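Local coordinates for protein ribulose-5-phosphate reductase 1 (Staphylococcus aureus, PDB 6XHK) that catalyses the NADPH-dependent reduction of D-ribulose 5-phosphate to D-ribitol 5-phosphate, a step in making the poly(ribitol phosphate) teichoic acid of the cell wall, at residues Q310-A315 with G333-K338. Numbering follows the deposited sequence.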
loop_
_atom_site.group_PDB
_atom_site.type_symbol
_atom_site.label_atom_id
_atom_site.label_comp_id
_atom_site.label_asym_id
_atom_site.label_seq_id
_atom_site.Cartn_x
_atom_site.Cartn_y
_atom_site.Cartn_z
ATOM N N GLN A 310 5.084 14.233 -3.030
ATOM C CA GLN A 310 6.322 14.837 -3.489
ATOM C C GLN A 310 7.282 13.770 -4.021
ATOM O O GLN A 310 7.276 12.627 -3.561
ATOM C CB GLN A 310 6.951 15.643 -2.348
ATOM C CG GLN A 310 7.723 16.874 -2.816
ATOM C CD GLN A 310 8.056 17.836 -1.684
ATOM O OE1 GLN A 310 7.605 17.666 -0.544
ATOM N NE2 GLN A 310 8.890 18.823 -1.985
ATOM N N GLU A 311 8.081 14.143 -5.028
ATOM C CA GLU A 311 9.062 13.271 -5.670
ATOM C C GLU A 311 10.470 13.773 -5.352
ATOM O O GLU A 311 10.708 14.980 -5.247
ATOM C CB GLU A 311 8.880 13.227 -7.197
ATOM C CG GLU A 311 9.278 11.918 -7.864
ATOM C CD GLU A 311 9.414 12.011 -9.385
ATOM O OE1 GLU A 311 10.076 12.949 -9.879
ATOM O OE2 GLU A 311 8.849 11.160 -10.095
ATOM N N PHE A 312 11.410 12.841 -5.194
ATOM C CA PHE A 312 12.778 13.189 -4.820
ATOM C C PHE A 312 13.765 12.388 -5.654
ATOM O O PHE A 312 13.612 11.173 -5.798
ATOM C CB PHE A 312 13.022 12.942 -3.326
ATOM C CG PHE A 312 12.396 13.972 -2.441
ATOM C CD1 PHE A 312 13.039 15.169 -2.192
ATOM C CD2 PHE A 312 11.137 13.770 -1.895
ATOM C CE1 PHE A 312 12.453 16.132 -1.384
ATOM C CE2 PHE A 312 10.553 14.731 -1.097
ATOM C CZ PHE A 312 11.215 15.912 -0.841
ATOM N N GLU A 313 14.764 13.065 -6.220
ATOM C CA GLU A 313 15.822 12.377 -6.949
ATOM C C GLU A 313 16.950 12.075 -5.967
ATOM O O GLU A 313 17.517 12.995 -5.366
ATOM C CB GLU A 313 16.327 13.199 -8.144
ATOM C CG GLU A 313 15.334 13.323 -9.328
ATOM C CD GLU A 313 15.945 13.957 -10.584
ATOM O OE1 GLU A 313 17.168 14.225 -10.594
ATOM O OE2 GLU A 313 15.192 14.188 -11.562
ATOM N N ILE A 314 17.265 10.790 -5.797
ATOM C CA ILE A 314 18.164 10.327 -4.745
ATOM C C ILE A 314 19.513 10.004 -5.374
ATOM O O ILE A 314 19.690 8.948 -5.994
ATOM C CB ILE A 314 17.596 9.110 -4.004
ATOM C CG1 ILE A 314 16.133 9.346 -3.594
ATOM C CG2 ILE A 314 18.435 8.807 -2.785
ATOM C CD1 ILE A 314 15.892 10.622 -2.809
ATOM N N ALA A 315 20.473 10.907 -5.195
ATOM C CA ALA A 315 21.806 10.730 -5.733
ATOM C C ALA A 315 22.897 10.703 -4.676
ATOM O O ALA A 315 24.003 10.247 -4.979
ATOM C CB ALA A 315 22.109 11.835 -6.747
ATOM N N GLY A 333 -0.881 12.009 0.720
ATOM C CA GLY A 333 -0.212 11.358 -0.383
ATOM C C GLY A 333 1.039 10.592 0.011
ATOM O O GLY A 333 1.506 10.612 1.156
ATOM N N LYS A 334 1.579 9.899 -0.992
ATOM C CA LYS A 334 2.807 9.115 -0.924
ATOM C C LYS A 334 4.001 9.921 -1.430
ATOM O O LYS A 334 3.877 10.722 -2.358
ATOM C CB LYS A 334 2.645 7.845 -1.769
ATOM C CG LYS A 334 1.535 6.870 -1.331
ATOM C CD LYS A 334 1.879 6.175 -0.032
ATOM C CE LYS A 334 2.866 5.059 -0.312
ATOM N NZ LYS A 334 3.320 4.325 0.899
ATOM N N THR A 335 5.166 9.698 -0.814
ATOM C CA THR A 335 6.439 10.296 -1.244
ATOM C C THR A 335 7.226 9.345 -2.147
ATOM O O THR A 335 7.649 8.270 -1.704
ATOM C CB THR A 335 7.294 10.684 -0.033
ATOM O OG1 THR A 335 6.526 11.479 0.886
ATOM C CG2 THR A 335 8.623 11.341 -0.427
ATOM N N VAL A 336 7.455 9.753 -3.400
ATOM C CA VAL A 336 8.135 8.922 -4.390
ATOM C C VAL A 336 9.617 9.275 -4.435
ATOM O O VAL A 336 10.019 10.422 -4.199
ATOM C CB VAL A 336 7.480 9.059 -5.781
ATOM C CG1 VAL A 336 7.997 8.002 -6.713
ATOM C CG2 VAL A 336 5.978 8.912 -5.658
ATOM N N LEU A 337 10.439 8.263 -4.719
ATOM C CA LEU A 337 11.892 8.384 -4.798
ATOM C C LEU A 337 12.346 7.936 -6.178
ATOM O O LEU A 337 12.115 6.786 -6.563
ATOM C CB LEU A 337 12.574 7.548 -3.711
ATOM C CG LEU A 337 12.205 7.807 -2.248
ATOM C CD1 LEU A 337 13.107 7.020 -1.338
ATOM C CD2 LEU A 337 12.385 9.266 -1.944
ATOM N N LYS A 338 12.977 8.857 -6.922
ATOM C CA LYS A 338 13.613 8.563 -8.207
ATOM C C LYS A 338 15.043 8.091 -7.919
ATOM O O LYS A 338 15.888 8.867 -7.460
ATOM C CB LYS A 338 13.581 9.782 -9.137
ATOM C CG LYS A 338 13.938 9.491 -10.609
ATOM C CD LYS A 338 13.842 10.732 -11.471
ATOM C CE LYS A 338 14.121 10.443 -12.952
ATOM N NZ LYS A 338 14.118 11.679 -13.821
#
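F312 gives its N-H to V336 and takes one from K338, whose carbonyl receives I314 N, in the parallel pairing of a beta-alpha-beta unit, a textbook case of two parallel strands joined through a helix, here 318-328. The strands, 310-314 and 334-338 in these segments, run 25° apart and belong to the mixed sheet that also holds strand 28-36, in what is, as in other zinc-containing alcohol dehydrogenases, the catalytic domain.

Four backbone bonds make the ladder. V336 N donates to Q310 O at 2.9 Å, and F312 N to V336 O at 3.0 Å, a more bent bond whose donor is tilted from the carbonyl plane. Further along, K338 N reaches F312 O at 2.7 Å, and I314 N closes the series on K338 O, nearly straight at 172°. CA-H...O contacts, such as E311 CA to V336 O, run alongside.

The apolar contacts lie on the face covered by helix 318-328, where L337 meets A323 and I314 meets L320. L337 CD2 touches both I314 CD1, 3.9 Å away, and F312 CB. The F312 ring turns its CD2 edge to T335 CG2, while T335 OG1 is held by D327 of the same helix. At the start of the second strand, K334 points away from the first and pairs with E65, a predicted ligand of the catalytic zinc, besides bonding to I37 O.

Charge appears on the opposite face, with E311 and V336. There K338, its chain fully extended with CG anti to N (chi1 -167°), lies alongside E313, K338 CD resting on E313 CG, and ends in a salt bridge from NZ to E313 OE2 at 3.5 Å.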